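Local coordinates for lipoprotein (Mycoplasma mycoides subsp. capri, PDB 7ADK) that probably cleaves proteins at the cell surface as a lipoprotein peptidase of the mycoplasma DUF31 family, in the chymotrypsin-like PA clan, at residues I262-S267 / K642-D647; V635-A640 / F662-N667; K693-S698 / L748-A753. One frame throughout, in Å; residues are numbered along the deposited sequence.

Interaction 1: I262-S267 / K642-D647; sequences IGKGPS and KDFYLD
Phe644 and Tyr645 reach across to the loop at Lys264-Ser267 from a loop shaped by an Asx turn. In that turn OD1 of Asp643 accepts the backbone N of Tyr645 at 3.2 Å. Phe644 and Tyr645 follow directly in this turn, and both meet 262-267. Segment 642-647 lies in the peptidase-family loop between helices 603-606 and 651-655, and 262-267, which begins with a short 3-10 turn, lies in the loop before strand 289-293.

The polar part of the contact is one hydrogen bond. OH of Tyr645 donates to the backbone O of Ser267 at 2.7 Å. The hydroxyl comes at the oxygen nearly broadside, with a C=O...donor angle of 98°, and stands 46° out of the carbonyl plane, so neither lone pair is aimed at it. Ser267 O also lies at the rim of the tyrosine ring, near its plane.

Apolar packing is carried by Phe644 and the aliphatic stem of Lys264. CG of the lysine lies 3.7 Å from CE2 of Phe644, with CB of the same lysine at a similar distance from that ring atom, and the two side chains cross obliquely. Beyond CG the extended chain leads away from the ring, to a salt bridge of NZ with Glu261.

The two rings also support each other, each laying one face over the rim of its neighbour. Phe644 takes the less common first torsion, with CG between the backbone N and the carbonyl carbon (chi1 56°), which puts its ring beside that of Tyr645. The Tyr673 ring meets that of Tyr645 as well. Ser663 bonds the other carboxylate oxygen of Asp643. At the edge of the Phe644 ring, in its plane, the carbonyl O of Pro266 sits 3.9 Å from CZ.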
# COMPACT_ATOMS: atom_id res chain seq x y z
N ILE B 262 -9.60 -6.32 -15.36
CA ILE B 262 -9.72 -5.14 -16.25
C ILE B 262 -9.79 -3.80 -15.48
O ILE B 262 -9.17 -2.83 -15.90
CB ILE B 262 -10.94 -5.38 -17.18
CG1 ILE B 262 -10.57 -6.35 -18.32
CG2 ILE B 262 -11.51 -4.10 -17.77
CD1 ILE B 262 -11.76 -7.08 -18.94
N GLY B 263 -10.43 -3.75 -14.32
CA GLY B 263 -10.44 -2.58 -13.42
C GLY B 263 -9.07 -2.15 -12.88
O GLY B 263 -8.96 -1.10 -12.25
N LYS B 264 -8.02 -2.93 -13.12
CA LYS B 264 -6.61 -2.61 -12.84
C LYS B 264 -5.83 -2.32 -14.13
O LYS B 264 -4.61 -2.41 -14.15
CB LYS B 264 -5.98 -3.74 -12.01
CG LYS B 264 -6.75 -4.04 -10.72
CD LYS B 264 -6.11 -5.19 -9.94
CE LYS B 264 -6.99 -5.56 -8.74
NZ LYS B 264 -6.44 -6.72 -8.00
N GLY B 265 -6.52 -2.00 -15.23
CA GLY B 265 -5.95 -1.49 -16.49
C GLY B 265 -5.09 -0.22 -16.34
O GLY B 265 -4.10 -0.12 -17.06
N PRO B 266 -5.35 0.72 -15.41
CA PRO B 266 -4.34 1.69 -14.96
C PRO B 266 -3.10 0.99 -14.37
O PRO B 266 -3.23 -0.02 -13.69
CB PRO B 266 -5.04 2.53 -13.89
CG PRO B 266 -6.52 2.39 -14.22
CD PRO B 266 -6.61 0.98 -14.75
N SER B 267 -1.90 1.53 -14.58
CA SER B 267 -0.62 0.84 -14.31
C SER B 267 -0.37 0.21 -12.91
O SER B 267 -1.02 0.51 -11.91
CB SER B 267 0.50 1.84 -14.62
OG SER B 267 1.77 1.40 -14.24
N LYS B 642 -5.72 6.59 -3.82
CA LYS B 642 -6.29 5.59 -4.75
C LYS B 642 -5.32 4.47 -5.16
O LYS B 642 -5.58 3.71 -6.09
CB LYS B 642 -6.98 6.27 -5.94
CG LYS B 642 -8.05 7.28 -5.47
CD LYS B 642 -9.11 7.60 -6.52
CE LYS B 642 -10.13 6.46 -6.67
NZ LYS B 642 -11.19 6.82 -7.64
N ASP B 643 -4.20 4.32 -4.45
CA ASP B 643 -3.24 3.23 -4.63
C ASP B 643 -3.81 1.89 -4.14
O ASP B 643 -3.81 1.58 -2.95
CB ASP B 643 -1.92 3.62 -3.95
CG ASP B 643 -0.78 2.61 -4.12
OD1 ASP B 643 -1.05 1.46 -4.52
OD2 ASP B 643 0.38 3.02 -3.88
N PHE B 644 -4.34 1.11 -5.08
CA PHE B 644 -5.04 -0.16 -4.86
C PHE B 644 -4.13 -1.38 -4.65
O PHE B 644 -4.62 -2.48 -4.38
CB PHE B 644 -6.00 -0.37 -6.02
CG PHE B 644 -5.40 -0.36 -7.41
CD1 PHE B 644 -5.41 0.82 -8.18
CD2 PHE B 644 -4.87 -1.55 -7.95
CE1 PHE B 644 -4.95 0.80 -9.50
CE2 PHE B 644 -4.41 -1.56 -9.27
CZ PHE B 644 -4.46 -0.40 -10.05
N TYR B 645 -2.81 -1.23 -4.78
CA TYR B 645 -1.88 -2.35 -4.63
C TYR B 645 -1.51 -2.63 -3.17
O TYR B 645 -1.07 -3.73 -2.85
CB TYR B 645 -0.62 -2.07 -5.42
CG TYR B 645 -0.80 -2.02 -6.91
CD1 TYR B 645 -0.59 -3.19 -7.65
CD2 TYR B 645 -1.17 -0.82 -7.56
CE1 TYR B 645 -0.78 -3.18 -9.04
CE2 TYR B 645 -1.34 -0.81 -8.95
CZ TYR B 645 -1.20 -2.01 -9.67
OH TYR B 645 -1.49 -2.03 -10.99
N LEU B 646 -1.71 -1.65 -2.29
CA LEU B 646 -1.57 -1.80 -0.84
C LEU B 646 -2.58 -2.84 -0.31
O LEU B 646 -3.78 -2.71 -0.55
CB LEU B 646 -1.79 -0.43 -0.18
CG LEU B 646 -0.73 0.62 -0.53
CD1 LEU B 646 -1.21 2.00 -0.10
CD2 LEU B 646 0.59 0.35 0.17
N ASP B 647 -2.12 -3.86 0.42
CA ASP B 647 -3.02 -4.82 1.08
C ASP B 647 -3.82 -4.15 2.21
O ASP B 647 -3.31 -3.26 2.89
CB ASP B 647 -2.25 -6.04 1.60
CG ASP B 647 -3.17 -7.07 2.26
OD1 ASP B 647 -4.29 -7.30 1.75
OD2 ASP B 647 -2.82 -7.59 3.33

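Interaction 2: V635-A640 / F662-N667; sequences VGYPTA and FSLWIN
Pro638 packs its ring carbons against Trp665, the two side chains crossing at about a right angle. CD of the proline touches CB of Trp665 at 3.6 Å, while CG of Pro638 reaches CE3 of the indole, also at 3.6 Å. Next to them Tyr637 and Leu664 run side by side in the same direction, and CD1 of the leucine lies along the outer half of the phenol ring. At the other end CG2 of Thr639 rests 3.8 Å from CE1 of Phe662, whose ring receives the carbonyl O of Tyr637 at its edge. The contact pairs the two loops flanking helix 651-655, and Tyr637 and Phe662 both touch Asn289 of strand 289-293.

Outward from these groups the two backbones meet in a single beta bridge between Thr639 and Phe662. N of Ser663 donates to O of Pro638 at 3.1 Å, with an N-H...O angle of 162°, approaching nearly along the C=O axis. Two CA-H...O contacts support it: CA of Tyr637 to O of Ser663 at 3.2 Å, and CA of Phe662 to O of Pro638 at 3.4 Å. The hydroxyls of the first segment look outside the pair, Tyr637 to the carbonyl of Leu287 and Thr639 to that of Gly756.

Ala640 and Asp661 supply a second backbone hydrogen bond, so the bridge is held from both flanks, and the apolar side chains add to it in a buried setting.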
# COMPACT_ATOMS: atom_id res chain seq x y z
N VAL B 635 6.98 8.25 -14.47
CA VAL B 635 6.86 9.66 -14.20
C VAL B 635 5.56 9.81 -13.48
O VAL B 635 4.69 8.94 -13.50
CB VAL B 635 6.86 10.52 -15.46
CG1 VAL B 635 8.23 10.62 -16.13
CG2 VAL B 635 5.92 9.94 -16.49
N GLY B 636 5.41 10.95 -12.83
CA GLY B 636 4.23 11.20 -12.04
C GLY B 636 4.29 10.47 -10.71
O GLY B 636 4.62 9.29 -10.61
N TYR B 637 3.90 11.21 -9.69
CA TYR B 637 3.63 10.67 -8.38
C TYR B 637 2.20 11.07 -8.03
O TYR B 637 1.97 12.21 -7.61
CB TYR B 637 4.68 11.17 -7.40
CG TYR B 637 6.12 10.86 -7.75
CD1 TYR B 637 6.84 11.69 -8.63
CD2 TYR B 637 6.80 9.83 -7.07
CE1 TYR B 637 8.22 11.54 -8.79
CE2 TYR B 637 8.19 9.68 -7.23
CZ TYR B 637 8.91 10.55 -8.07
OH TYR B 637 10.26 10.46 -8.13
N PRO B 638 1.19 10.22 -8.24
CA PRO B 638 -0.14 10.49 -7.72
C PRO B 638 -0.14 10.39 -6.20
O PRO B 638 0.66 9.67 -5.61
CB PRO B 638 -1.04 9.48 -8.40
CG PRO B 638 -0.12 8.30 -8.69
CD PRO B 638 1.25 8.93 -8.88
N THR B 639 -1.07 11.06 -5.53
CA THR B 639 -1.33 10.83 -4.11
C THR B 639 -1.68 9.36 -3.85
O THR B 639 -2.35 8.72 -4.65
CB THR B 639 -2.45 11.72 -3.57
OG1 THR B 639 -3.61 11.58 -4.35
CG2 THR B 639 -2.05 13.19 -3.55
N ALA B 640 -1.24 8.81 -2.72
CA ALA B 640 -1.42 7.40 -2.41
C ALA B 640 -2.88 6.99 -2.06
O ALA B 640 -3.14 5.81 -1.83
CB ALA B 640 -0.42 7.04 -1.32
N PHE B 662 2.46 9.66 -1.27
CA PHE B 662 2.49 9.50 -2.72
C PHE B 662 3.06 8.15 -3.16
O PHE B 662 3.76 7.46 -2.42
CB PHE B 662 3.29 10.64 -3.37
CG PHE B 662 2.82 12.04 -3.07
CD1 PHE B 662 2.08 12.74 -4.03
CD2 PHE B 662 3.16 12.67 -1.87
CE1 PHE B 662 1.67 14.06 -3.78
CE2 PHE B 662 2.74 13.98 -1.61
CZ PHE B 662 1.99 14.67 -2.57
N SER B 663 2.79 7.79 -4.42
CA SER B 663 3.20 6.54 -5.08
C SER B 663 4.13 6.81 -6.28
O SER B 663 4.03 7.87 -6.87
CB SER B 663 1.98 5.79 -5.60
OG SER B 663 1.03 5.56 -4.60
N LEU B 664 4.98 5.87 -6.69
CA LEU B 664 5.83 5.95 -7.90
C LEU B 664 5.16 5.27 -9.10
O LEU B 664 5.59 4.21 -9.56
CB LEU B 664 7.22 5.37 -7.57
CG LEU B 664 8.25 5.43 -8.73
CD1 LEU B 664 8.99 6.75 -8.77
CD2 LEU B 664 9.27 4.33 -8.57
N TRP B 665 4.08 5.86 -9.61
CA TRP B 665 3.28 5.29 -10.71
C TRP B 665 4.08 5.18 -12.03
O TRP B 665 5.03 5.89 -12.29
CB TRP B 665 1.97 6.07 -10.88
CG TRP B 665 0.73 5.27 -11.20
CD1 TRP B 665 0.27 4.97 -12.43
CD2 TRP B 665 -0.24 4.70 -10.28
NE1 TRP B 665 -0.88 4.23 -12.33
CE2 TRP B 665 -1.23 4.00 -11.03
CE3 TRP B 665 -0.42 4.71 -8.88
CZ2 TRP B 665 -2.26 3.28 -10.44
CZ3 TRP B 665 -1.47 4.01 -8.28
CH2 TRP B 665 -2.37 3.27 -9.05
N ILE B 666 3.69 4.21 -12.84
CA ILE B 666 4.41 3.65 -13.99
C ILE B 666 3.43 3.47 -15.16
O ILE B 666 2.35 4.04 -15.16
CB ILE B 666 5.30 2.45 -13.52
CG1 ILE B 666 6.05 1.62 -14.59
CG2 ILE B 666 4.67 1.52 -12.48
CD1 ILE B 666 7.07 0.62 -14.03
N ASN B 667 3.82 2.71 -16.16
CA ASN B 667 3.12 2.36 -17.38
C ASN B 667 3.45 0.89 -17.64
O ASN B 667 4.48 0.59 -18.25
CB ASN B 667 3.70 3.29 -18.44
CG ASN B 667 3.13 3.08 -19.82
OD1 ASN B 667 1.95 2.84 -19.99
ND2 ASN B 667 3.92 3.26 -20.85

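Interaction 3: K693-S698 / L748-A753; sequences KGNFFS and LPRFYA
Phe697 and Pro749 face each other in a buried, single antiparallel bridge between two irregular loops of the peptidase fold, just beyond the end of strand 737-747. They form the non-hydrogen-bonded pair, a position that suits a proline, and the bonds fall on their neighbours. N of Ser698 donates to O of Leu748 at 2.9 Å, and N of Arg750 donates to O of Phe696 at 3.0 Å. The first is the straighter, with an N-H...O angle of 151° against 136°. CA of Phe697 adds a CA-H...O contact to the same Leu748 oxygen at 3.5 Å.

Beyond the backbone, Arg750 makes the largest single contribution. CG lies anti to its backbone N and the chain stays extended to NE, carrying the guanidinium alongside 693-698. Its NH1 comes to the edge of the Phe696 ring, near the ring plane, 4.4 Å from CD2 of Phe696. One guanidinium face lies over the rim of Phe751, with NE above the phenyl plane; the same NE is hydrogen-bonded to the carbonyl of Lys255, which limits how the group can turn. Asn695 meets the other side chain of this pair: its OD1 sits at the edge of the Phe751 ring, 3.5 Å from CD2, with amide and ring nearly perpendicular at 87°. At the far end CB of Ser698 packs on CB of Leu748 at 4.0 Å.

Leu748 and Ser698 both lean on Thr783 of strand 783-792, whose hydroxyl is bonded to the carbonyl of Pro749. Phe697 turns instead to Tyr606, at the end of helix 603-606, and to Phe609, so the bridge sits between that helix and the sheet holding strands 737-747 and 783-792.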
# COMPACT_ATOMS: atom_id res chain seq x y z
N LYS B 693 10.37 -3.66 -22.13
CA LYS B 693 9.70 -2.71 -23.04
C LYS B 693 8.92 -1.64 -22.27
O LYS B 693 8.66 -1.76 -21.07
CB LYS B 693 8.77 -3.49 -23.98
CG LYS B 693 9.46 -4.50 -24.92
CD LYS B 693 10.42 -3.89 -25.96
CE LYS B 693 9.70 -3.05 -27.02
NZ LYS B 693 10.60 -2.03 -27.59
N GLY B 694 8.53 -0.56 -22.95
CA GLY B 694 7.43 0.30 -22.54
C GLY B 694 6.07 -0.26 -22.94
O GLY B 694 5.92 -1.45 -23.23
N ASN B 695 5.06 0.60 -22.96
CA ASN B 695 3.77 0.34 -23.58
C ASN B 695 3.48 1.41 -24.64
O ASN B 695 4.37 2.17 -25.02
CB ASN B 695 2.69 0.12 -22.50
CG ASN B 695 2.92 -1.11 -21.64
OD1 ASN B 695 2.76 -1.07 -20.43
ND2 ASN B 695 3.30 -2.25 -22.17
N PHE B 696 2.26 1.43 -25.17
CA PHE B 696 1.96 2.05 -26.46
C PHE B 696 0.77 3.00 -26.38
O PHE B 696 0.39 3.47 -25.30
CB PHE B 696 1.76 0.92 -27.49
CG PHE B 696 2.86 -0.12 -27.50
CD1 PHE B 696 4.05 0.12 -28.21
CD2 PHE B 696 2.71 -1.32 -26.78
CE1 PHE B 696 5.08 -0.82 -28.19
CE2 PHE B 696 3.75 -2.27 -26.77
CZ PHE B 696 4.94 -2.01 -27.47
N PHE B 697 0.17 3.31 -27.52
CA PHE B 697 -1.06 4.07 -27.65
C PHE B 697 -2.34 3.27 -27.31
O PHE B 697 -2.43 2.07 -27.49
CB PHE B 697 -1.12 4.64 -29.06
CG PHE B 697 0.07 5.46 -29.51
CD1 PHE B 697 0.48 6.58 -28.75
CD2 PHE B 697 0.74 5.14 -30.70
CE1 PHE B 697 1.56 7.35 -29.18
CE2 PHE B 697 1.78 5.96 -31.15
CZ PHE B 697 2.19 7.05 -30.39
N SER B 698 -3.34 3.97 -26.79
CA SER B 698 -4.63 3.45 -26.36
C SER B 698 -5.64 3.31 -27.51
O SER B 698 -5.82 4.22 -28.31
CB SER B 698 -5.18 4.40 -25.31
OG SER B 698 -6.35 3.91 -24.73
N LEU B 748 -2.72 9.57 -26.35
CA LEU B 748 -3.43 8.75 -25.37
C LEU B 748 -2.57 7.53 -24.96
O LEU B 748 -2.59 6.50 -25.64
CB LEU B 748 -4.81 8.30 -25.89
CG LEU B 748 -5.91 9.37 -26.09
CD1 LEU B 748 -6.13 10.18 -24.82
CD2 LEU B 748 -5.69 10.33 -27.25
N PRO B 749 -1.80 7.62 -23.87
CA PRO B 749 -1.10 6.49 -23.26
C PRO B 749 -2.00 5.32 -22.84
O PRO B 749 -3.07 5.52 -22.26
CB PRO B 749 -0.41 7.11 -22.04
CG PRO B 749 -1.15 8.40 -21.76
CD PRO B 749 -1.44 8.84 -23.17
N ARG B 750 -1.54 4.09 -23.09
CA ARG B 750 -2.31 2.84 -22.92
C ARG B 750 -2.79 2.53 -21.50
O ARG B 750 -3.99 2.38 -21.30
CB ARG B 750 -1.51 1.66 -23.50
CG ARG B 750 -2.21 0.31 -23.41
CD ARG B 750 -1.30 -0.80 -23.94
NE ARG B 750 -1.97 -2.10 -23.91
CZ ARG B 750 -1.42 -3.28 -23.98
NH1 ARG B 750 -0.15 -3.47 -24.17
NH2 ARG B 750 -2.15 -4.34 -23.85
N PHE B 751 -1.87 2.37 -20.55
CA PHE B 751 -2.15 1.89 -19.19
C PHE B 751 -1.91 3.01 -18.17
O PHE B 751 -1.03 2.88 -17.32
CB PHE B 751 -1.29 0.64 -18.88
CG PHE B 751 -1.62 -0.69 -19.55
CD1 PHE B 751 -2.95 -1.08 -19.80
CD2 PHE B 751 -0.59 -1.61 -19.78
CE1 PHE B 751 -3.24 -2.36 -20.28
CE2 PHE B 751 -0.87 -2.89 -20.27
CZ PHE B 751 -2.20 -3.28 -20.50
N TYR B 752 -2.62 4.13 -18.23
CA TYR B 752 -2.23 5.31 -17.44
C TYR B 752 -3.37 6.26 -17.06
O TYR B 752 -3.55 7.32 -17.65
CB TYR B 752 -1.11 6.03 -18.18
CG TYR B 752 -0.17 6.87 -17.32
CD1 TYR B 752 0.58 6.28 -16.28
CD2 TYR B 752 -0.01 8.23 -17.58
CE1 TYR B 752 1.44 7.06 -15.48
CE2 TYR B 752 0.84 9.01 -16.79
CZ TYR B 752 1.56 8.43 -15.74
OH TYR B 752 2.33 9.23 -14.96
N ALA B 753 -4.09 5.90 -16.01
CA ALA B 753 -5.03 6.79 -15.34
C ALA B 753 -4.68 6.98 -13.84
O ALA B 753 -5.44 6.57 -12.96
CB ALA B 753 -6.44 6.28 -15.62

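How the interactions relate
The three contacts meet around the loops 262-267 and 662-667. Interactions 1 and 2 have centres about 12 Å apart and are joined through the Asp643-Ser663 hydrogen bond (OD2 to OG distance 2.7 Å). Interaction 3 lies about 15 Å from each of the others. Tyr752 OH, in its second segment, is a probable hydrogen-bond partner of Val635 O in interaction 2, at 2.8 Å, while Phe751 packs on Gly265 and Ser267 of interaction 1. Between 748-753 and strand 761-765 the chain carries a Gly-Ala-Ser-Gly sequence resembling the nucleophile motif of PA-clan serine peptidases, so interactions 2 and 3 probably lie near the active site.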